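Local coordinates for protein light Chain (Clostridium botulinum, PDB 6BVD) that is the zinc-dependent protease chain of a mosaic botulinum neurotoxin and probably blocks neurotransmitter release by cleaving a SNARE protein, at residues Leu90-Met93 against Ile94-Lys98; Phe218-Pro222 against Ala223-Met227; Lys363-Gly367 against Tyr368-Asn372. All coordinates share one frame; numbering follows the deposited sequence.

Contact 1 (Leu90-Met93 against Ile94-Lys98); sequences LQIM and IKLFK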
loop_
_atom_site.group_PDB
_atom_site.type_symbol
_atom_site.label_atom_id
_atom_site.label_comp_id
_atom_site.label_asym_id
_atom_site.label_seq_id
_atom_site.Cartn_x
_atom_site.Cartn_y
_atom_site.Cartn_z
ATOM N N LEU A 90 8.690 2.543 -13.657
ATOM C CA LEU A 90 8.581 3.515 -12.579
ATOM C C LEU A 90 7.551 3.059 -11.513
ATOM O O LEU A 90 7.813 3.147 -10.332
ATOM C CB LEU A 90 8.137 4.864 -13.114
ATOM C CG LEU A 90 9.196 5.768 -13.721
ATOM C CD1 LEU A 90 8.575 7.168 -13.984
ATOM C CD2 LEU A 90 10.406 5.853 -12.807
ATOM N N GLN A 91 6.380 2.610 -11.942
ATOM C CA GLN A 91 5.356 2.224 -10.953
ATOM C C GLN A 91 5.765 1.010 -10.122
ATOM O O GLN A 91 5.357 0.868 -8.965
ATOM C CB GLN A 91 4.007 1.953 -11.630
ATOM C CG GLN A 91 3.540 3.086 -12.519
ATOM C CD GLN A 91 3.594 4.448 -11.852
ATOM O OE1 GLN A 91 3.088 4.638 -10.753
ATOM N NE2 GLN A 91 4.213 5.427 -12.544
ATOM N N ILE A 92 6.491 0.084 -10.727
ATOM C CA ILE A 92 6.943 -1.085 -9.988
ATOM C C ILE A 92 7.971 -0.635 -8.966
ATOM O O ILE A 92 7.949 -1.062 -7.823
ATOM C CB ILE A 92 7.517 -2.139 -10.966
ATOM C CG1 ILE A 92 6.386 -2.628 -11.865
ATOM C CG2 ILE A 92 8.283 -3.258 -10.219
ATOM C CD1 ILE A 92 6.837 -3.552 -12.984
ATOM N N MET A 93 8.873 0.257 -9.374
ATOM C CA MET A 93 9.893 0.751 -8.469
ATOM C C MET A 93 9.239 1.484 -7.283
ATOM O O MET A 93 9.667 1.334 -6.133
ATOM C CB MET A 93 10.892 1.679 -9.203
ATOM C CG MET A 93 11.712 0.971 -10.259
ATOM S SD MET A 93 12.607 -0.448 -9.614
ATOM C CE MET A 93 13.652 0.304 -8.356
ATOM N N ILE A 94 8.184 2.238 -7.557
ATOM C CA ILE A 94 7.432 2.893 -6.499
ATOM C C ILE A 94 6.859 1.824 -5.546
ATOM O O ILE A 94 6.936 1.912 -4.326
ATOM C CB ILE A 94 6.300 3.736 -7.100
ATOM C CG1 ILE A 94 6.854 5.002 -7.766
ATOM C CG2 ILE A 94 5.320 4.171 -6.052
ATOM C CD1 ILE A 94 5.811 5.721 -8.600
ATOM N N LYS A 95 6.329 0.769 -6.132
ATOM C CA LYS A 95 5.737 -0.300 -5.290
ATOM C C LYS A 95 6.809 -0.983 -4.426
ATOM O O LYS A 95 6.588 -1.292 -3.228
ATOM C CB LYS A 95 5.011 -1.315 -6.177
ATOM C CG LYS A 95 4.067 -2.250 -5.373
ATOM C CD LYS A 95 3.183 -3.073 -6.291
ATOM C CE LYS A 95 2.241 -3.948 -5.435
ATOM N NZ LYS A 95 1.136 -4.360 -6.302
ATOM N N LEU A 96 7.989 -1.199 -5.008
ATOM C CA LEU A 96 9.056 -1.866 -4.262
ATOM C C LEU A 96 9.633 -0.995 -3.144
ATOM O O LEU A 96 9.899 -1.487 -2.044
ATOM C CB LEU A 96 10.177 -2.327 -5.206
ATOM C CG LEU A 96 9.764 -3.320 -6.291
ATOM C CD1 LEU A 96 10.959 -3.767 -7.127
ATOM C CD2 LEU A 96 9.072 -4.596 -5.712
ATOM N N PHE A 97 9.753 0.314 -3.385
ATOM C CA PHE A 97 10.198 1.196 -2.328
ATOM C C PHE A 97 9.134 1.284 -1.214
ATOM O O PHE A 97 9.506 1.308 -0.038
ATOM C CB PHE A 97 10.548 2.594 -2.870
ATOM C CG PHE A 97 11.990 2.715 -3.332
ATOM C CD1 PHE A 97 12.962 3.207 -2.484
ATOM C CD2 PHE A 97 12.363 2.299 -4.600
ATOM C CE1 PHE A 97 14.301 3.311 -2.904
ATOM C CE2 PHE A 97 13.683 2.407 -5.059
ATOM C CZ PHE A 97 14.672 2.903 -4.207
ATOM N N LYS A 98 7.848 1.315 -1.573
ATOM C CA LYS A 98 6.787 1.297 -0.556
ATOM C C LYS A 98 6.798 -0.019 0.231
ATOM O O LYS A 98 6.453 -0.025 1.408
ATOM C CB LYS A 98 5.395 1.532 -1.165
ATOM C CG LYS A 98 5.158 3.008 -1.555
ATOM C CD LYS A 98 3.702 3.387 -1.823
ATOM C CE LYS A 98 3.270 3.116 -3.267
ATOM N NZ LYS A 98 1.928 3.650 -3.657
#

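Contact 2 (Phe218-Pro222 against Ala223-Met227); sequences FIKDP and ALILM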
loop_
_atom_site.group_PDB
_atom_site.type_symbol
_atom_site.label_atom_id
_atom_site.label_comp_id
_atom_site.label_asym_id
_atom_site.label_seq_id
_atom_site.Cartn_x
_atom_site.Cartn_y
_atom_site.Cartn_z
ATOM N N PHE A 218 11.379 -21.795 -5.438
ATOM C CA PHE A 218 10.739 -20.602 -4.897
ATOM C C PHE A 218 11.220 -19.358 -5.649
ATOM O O PHE A 218 12.412 -19.169 -5.822
ATOM C CB PHE A 218 11.033 -20.474 -3.400
ATOM C CG PHE A 218 10.376 -21.545 -2.556
ATOM C CD1 PHE A 218 10.984 -22.787 -2.415
ATOM C CD2 PHE A 218 9.168 -21.314 -1.905
ATOM C CE1 PHE A 218 10.391 -23.809 -1.637
ATOM C CE2 PHE A 218 8.575 -22.311 -1.105
ATOM C CZ PHE A 218 9.190 -23.573 -0.984
ATOM N N ILE A 219 10.293 -18.534 -6.129
ATOM C CA ILE A 219 10.693 -17.327 -6.841
ATOM C C ILE A 219 11.120 -16.262 -5.802
ATOM O O ILE A 219 10.603 -16.201 -4.675
ATOM C CB ILE A 219 9.555 -16.802 -7.771
ATOM C CG1 ILE A 219 10.083 -15.753 -8.772
ATOM C CG2 ILE A 219 8.381 -16.275 -6.972
ATOM C CD1 ILE A 219 10.987 -16.340 -9.853
ATOM N N LYS A 220 12.089 -15.443 -6.177
ATOM C CA LYS A 220 12.621 -14.433 -5.288
ATOM C C LYS A 220 11.709 -13.203 -5.304
ATOM O O LYS A 220 11.168 -12.855 -6.349
ATOM C CB LYS A 220 14.069 -14.068 -5.706
ATOM C CG LYS A 220 15.042 -15.265 -5.494
ATOM C CD LYS A 220 16.343 -15.081 -6.265
ATOM C CE LYS A 220 17.179 -16.352 -6.056
ATOM N NZ LYS A 220 18.326 -16.430 -6.981
ATOM N N ASP A 221 11.534 -12.583 -4.138
ATOM C CA ASP A 221 10.745 -11.344 -3.988
ATOM C C ASP A 221 11.599 -10.161 -4.491
ATOM O O ASP A 221 12.640 -9.913 -3.944
ATOM C CB ASP A 221 10.343 -11.155 -2.529
ATOM C CG ASP A 221 9.402 -9.961 -2.310
ATOM O OD1 ASP A 221 9.656 -8.896 -2.924
ATOM O OD2 ASP A 221 8.428 -10.091 -1.534
ATOM N N PRO A 222 11.150 -9.450 -5.541
ATOM C CA PRO A 222 11.944 -8.309 -6.053
ATOM C C PRO A 222 12.287 -7.258 -5.007
ATOM O O PRO A 222 13.320 -6.620 -5.173
ATOM C CB PRO A 222 11.032 -7.706 -7.140
ATOM C CG PRO A 222 10.256 -8.857 -7.650
ATOM C CD PRO A 222 9.971 -9.715 -6.386
ATOM N N ALA A 223 11.490 -7.096 -3.942
ATOM C CA ALA A 223 11.832 -6.105 -2.922
ATOM C C ALA A 223 13.111 -6.506 -2.149
ATOM O O ALA A 223 13.931 -5.655 -1.765
ATOM C CB ALA A 223 10.655 -5.885 -1.953
ATOM N N LEU A 224 13.297 -7.808 -1.947
ATOM C CA LEU A 224 14.476 -8.306 -1.268
ATOM C C LEU A 224 15.678 -8.193 -2.216
ATOM O O LEU A 224 16.780 -7.838 -1.768
ATOM C CB LEU A 224 14.278 -9.781 -0.785
ATOM C CG LEU A 224 15.453 -10.290 0.047
ATOM C CD1 LEU A 224 15.618 -9.401 1.308
ATOM C CD2 LEU A 224 15.297 -11.784 0.452
ATOM N N ILE A 225 15.448 -8.448 -3.514
ATOM C CA ILE A 225 16.492 -8.282 -4.521
ATOM C C ILE A 225 16.952 -6.801 -4.554
ATOM O O ILE A 225 18.143 -6.546 -4.608
ATOM C CB ILE A 225 16.052 -8.725 -5.952
ATOM C CG1 ILE A 225 15.646 -10.222 -5.964
ATOM C CG2 ILE A 225 17.192 -8.504 -6.945
ATOM C CD1 ILE A 225 16.764 -11.181 -5.484
ATOM N N LEU A 226 16.010 -5.861 -4.467
ATOM C CA LEU A 226 16.382 -4.435 -4.440
ATOM C C LEU A 226 17.150 -4.114 -3.144
ATOM O O LEU A 226 18.204 -3.458 -3.157
ATOM C CB LEU A 226 15.125 -3.576 -4.593
ATOM C CG LEU A 226 15.290 -2.059 -4.493
ATOM C CD1 LEU A 226 16.381 -1.572 -5.478
ATOM C CD2 LEU A 226 13.918 -1.391 -4.738
ATOM N N MET A 227 16.669 -4.626 -2.013
ATOM C CA MET A 227 17.381 -4.413 -0.748
ATOM C C MET A 227 18.854 -4.930 -0.778
ATOM O O MET A 227 19.776 -4.278 -0.256
ATOM C CB MET A 227 16.591 -5.036 0.418
ATOM C CG MET A 227 15.383 -4.143 0.859
ATOM S SD MET A 227 14.551 -4.750 2.332
ATOM C CE MET A 227 13.464 -5.988 1.624
#

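Contact 3 (Lys363-Gly367 against Tyr368-Asn372); sequences KTRLG and YLAEN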
loop_
_atom_site.group_PDB
_atom_site.type_symbol
_atom_site.label_atom_id
_atom_site.label_comp_id
_atom_site.label_asym_id
_atom_site.label_seq_id
_atom_site.Cartn_x
_atom_site.Cartn_y
_atom_site.Cartn_z
ATOM N N LYS A 363 10.984 -15.719 1.945
ATOM C CA LYS A 363 11.899 -16.865 1.856
ATOM C C LYS A 363 13.038 -16.499 0.934
ATOM O O LYS A 363 12.808 -15.898 -0.109
ATOM C CB LYS A 363 11.191 -18.123 1.339
ATOM C CG LYS A 363 12.025 -19.416 1.575
ATOM C CD LYS A 363 11.341 -20.660 0.976
ATOM C CE LYS A 363 12.029 -21.979 1.384
ATOM N NZ LYS A 363 12.062 -22.231 2.884
ATOM N N THR A 364 14.261 -16.873 1.307
ATOM C CA THR A 364 15.392 -16.657 0.432
ATOM C C THR A 364 16.269 -17.894 0.374
ATOM O O THR A 364 16.058 -18.910 1.104
ATOM C CB THR A 364 16.192 -15.401 0.868
ATOM O OG1 THR A 364 16.972 -14.922 -0.225
ATOM C CG2 THR A 364 17.062 -15.675 2.053
ATOM N N ARG A 365 17.216 -17.814 -0.542
ATOM C CA ARG A 365 18.165 -18.869 -0.837
ATOM C C ARG A 365 19.014 -19.230 0.371
ATOM O O ARG A 365 19.215 -18.435 1.286
ATOM C CB ARG A 365 19.073 -18.417 -2.006
ATOM C CG ARG A 365 19.772 -17.139 -1.672
ATOM C CD ARG A 365 20.640 -16.573 -2.825
ATOM N NE ARG A 365 21.003 -15.177 -2.577
ATOM C CZ ARG A 365 21.851 -14.465 -3.338
ATOM N NH1 ARG A 365 22.441 -15.030 -4.391
ATOM N NH2 ARG A 365 22.120 -13.182 -3.051
ATOM N N LEU A 366 19.590 -20.424 0.335
ATOM C CA LEU A 366 20.378 -20.924 1.450
ATOM C C LEU A 366 21.660 -20.168 1.718
ATOM O O LEU A 366 22.178 -20.202 2.837
ATOM C CB LEU A 366 20.701 -22.412 1.211
ATOM C CG LEU A 366 19.518 -23.320 1.563
ATOM C CD1 LEU A 366 19.800 -24.787 1.238
ATOM C CD2 LEU A 366 19.170 -23.174 3.038
ATOM N N GLY A 367 22.184 -19.488 0.698
ATOM C CA GLY A 367 23.402 -18.708 0.822
ATOM C C GLY A 367 23.723 -18.067 -0.520
ATOM O O GLY A 367 23.089 -18.401 -1.529
ATOM N N TYR A 368 24.711 -17.179 -0.553
ATOM C CA TYR A 368 25.062 -16.493 -1.794
ATOM C C TYR A 368 25.421 -17.436 -2.951
ATOM O O TYR A 368 25.099 -17.166 -4.105
ATOM C CB TYR A 368 26.237 -15.536 -1.566
ATOM C CG TYR A 368 26.534 -14.758 -2.826
ATOM C CD1 TYR A 368 25.764 -13.638 -3.160
ATOM C CD2 TYR A 368 27.548 -15.152 -3.695
ATOM C CE1 TYR A 368 26.009 -12.931 -4.329
ATOM C CE2 TYR A 368 27.789 -14.463 -4.868
ATOM C CZ TYR A 368 27.011 -13.342 -5.172
ATOM O OH TYR A 368 27.249 -12.635 -6.326
ATOM N N LEU A 369 26.072 -18.556 -2.637
ATOM C CA LEU A 369 26.537 -19.478 -3.658
ATOM C C LEU A 369 25.476 -20.463 -4.114
ATOM O O LEU A 369 25.793 -21.412 -4.856
ATOM C CB LEU A 369 27.752 -20.263 -3.149
ATOM C CG LEU A 369 29.015 -19.408 -2.974
ATOM C CD1 LEU A 369 30.142 -20.173 -2.272
ATOM C CD2 LEU A 369 29.494 -18.816 -4.326
ATOM N N ALA A 370 24.234 -20.262 -3.666
ATOM C CA ALA A 370 23.141 -21.162 -4.054
ATOM C C ALA A 370 22.894 -21.102 -5.561
ATOM O O ALA A 370 23.094 -20.056 -6.200
ATOM C CB ALA A 370 21.849 -20.820 -3.291
ATOM N N GLU A 371 22.420 -22.218 -6.120
ATOM C CA GLU A 371 22.170 -22.284 -7.551
ATOM C C GLU A 371 20.978 -21.395 -7.895
ATOM O O GLU A 371 19.983 -21.352 -7.155
ATOM C CB GLU A 371 21.914 -23.738 -7.996
ATOM C CG GLU A 371 21.892 -23.933 -9.513
ATOM C CD GLU A 371 21.728 -25.411 -9.932
ATOM O OE1 GLU A 371 21.770 -26.297 -9.048
ATOM O OE2 GLU A 371 21.591 -25.674 -11.151
ATOM N N ASN A 372 21.091 -20.673 -9.005
ATOM C CA ASN A 372 19.976 -19.893 -9.546
ATOM C C ASN A 372 19.230 -20.716 -10.572
ATOM O O ASN A 372 19.858 -21.453 -11.333
ATOM C CB ASN A 372 20.466 -18.581 -10.186
ATOM C CG ASN A 372 21.137 -17.665 -9.189
ATOM O OD1 ASN A 372 20.705 -17.553 -8.044
ATOM N ND2 ASN A 372 22.218 -17.022 -9.609
HETATM O O HOH W 1 22.077 -17.490 -5.942
#

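Contact 1 (Leu90-Met93 against Ile94-Lys98)
Two successive turns of alpha-helix 83-100 meet here in a buried stretch, and M93 faces F97 one turn further on. Their side chains lie at an oblique angle to each other, the terminal methyl CE of M93 reaching CE2 of F97 at 3.9 Å. That methyl gets there because the methionine chain is bent at chi2 (-56°) and again at chi3 (-60°), which folds it along the helix; an unbranched, flexible side chain suits such a place. M93 O also lies in the plane of the phenyl ring of F97, 3.2 Å from its edge atom CD2, while accepting a hydrogen bond from the amide N of F97 at 2.9 Å. Beside this pair, I92 CG2 and L96 CD1 approach to 4.1 Å, with the two branched chains side by side and pointing the same way.

The backbone follows the i to i+4 pattern: the amides of I94, K95, L96 and F97 donate to the carbonyls of L90, Q91, I92 and M93. In the fold, the apolar flank made by M93, L96 and F97 packs against L226 on helix 222-237, and M93 also reaches I47 on strand 45-48. Uncharged thioether, aliphatic and aromatic side chains fit that buried interface.

The other flank is mixed: I94 packs beside Q91, its CD1 3.6 Å from Q91 OE1, and Q91 NE2 is held by F10 O. K95 runs out extended to the calcium site, where NZ hydrogen-bonds L381 O, Y387 O and D384 OD1 of its own chain and, across the interface, D384 OD2 of the second subunit, partners that probably share its three protons.

Contact 2 (Phe218-Pro222 against Ala223-Met227)
D221 caps the N terminus of helix 222-237 through its side chain: OD1 accepts a hydrogen bond from the amide N of A223 at 2.8 Å, met nearly along the C-O direction of the carboxylate. CG stands opposite the backbone N about chi1 (-174°), which brings OD1 up to that amide. The main chain of D221 helps as well, its O accepting from both L224 N at 3.0 Å, from well above the carbonyl plane, and I225 N at 3.2 Å, in that plane. P222 suits the first helical position, where its lack of an amide hydrogen costs nothing, and P222 O accepts a hydrogen bond from L226 N at 2.9 Å.

Apolar contact comes from I225, whose CD1 lies across the aliphatic part of K220, 4.0 Å from both CB and CD. A lysine serves here with its methylenes, while its NZ travels on to T203 OG1.

Beyond the two segments, D221 OD1 also bonds Y387 OH, and OD2 forms a salt bridge with R99 of helix 83-100. With one helix amide, a hydroxyl and a guanidinium gathered round it, the buried carboxylate is probably stabilised as the anion, and so probably helps to hold the start of the helix that carries the zinc ligands H228 and H232.

Contact 3 (Lys363-Gly367 against Tyr368-Asn372)
G367 to A370 form a type I beta turn in the loop between helix 353-360 and strand 373-377, closed by the amide N of A370 donating to G367 O at 3.1 Å from well above the carbonyl plane. Y368 and L369 fill the two corners. G367 enters the turn almost fully stretched, with phi at 180°, a conformation that a residue without a CB takes easily, and A370 leaves it in a polyproline II-like conformation.

R365, two residues ahead of the turn, runs alongside it. CG lies between the backbone N and the carbonyl carbon (chi1 57°), and from there the chain runs straight to NE, bringing the guanidinium beside Y368. The two side chains point the same way, but their flat groups are turned 53° apart, so this is not a parallel stack: NH2 comes obliquely to CD1 of the tyrosine ring at 3.7 Å, while CA of Y368 sits over one guanidinium face. At the base of the arginine, CB of R365 touches CB of A370 at 3.9 Å, where a small methyl fits.

A water at the guanidinium edge accepts from R365 NH1 at 2.9 Å and lies 2.8 Å from A370 O, close also to N372 OD1.

NH2 of R365 forms a salt bridge with E353, outside the two segments, and Y368 N bonds D274 OD2. Y368 packs on the zinc ligand E266, its side chain about 4 Å from the zinc ion. The water and E353 thus hold the arginine, and the turn places the tyrosine near the metal, consistent with the active-site arginine-tyrosine pair of clostridial neurotoxin proteases.

Each contact joins neighbouring residues, so none closes a long loop; from the N terminus they follow in series, without nesting or crossing. Contact 1 lies within helix 83-100. Contact 2, where strand 215-219 passes into helix 222-237, packs on it: L226 rests on L96 and F97, and P222 on L96. Y387 also bridges the two, giving its carbonyl to K95 and its hydroxyl to D221. Contact 3, in the loop before strand 373-377, meets contact 2 through the cation-pi pair of K363 with F218 and the packing of T364 on L224. Contact 2 thus stands between the calcium-side helix and the loop beside the zinc, whereas contacts 1 and 3 do not touch.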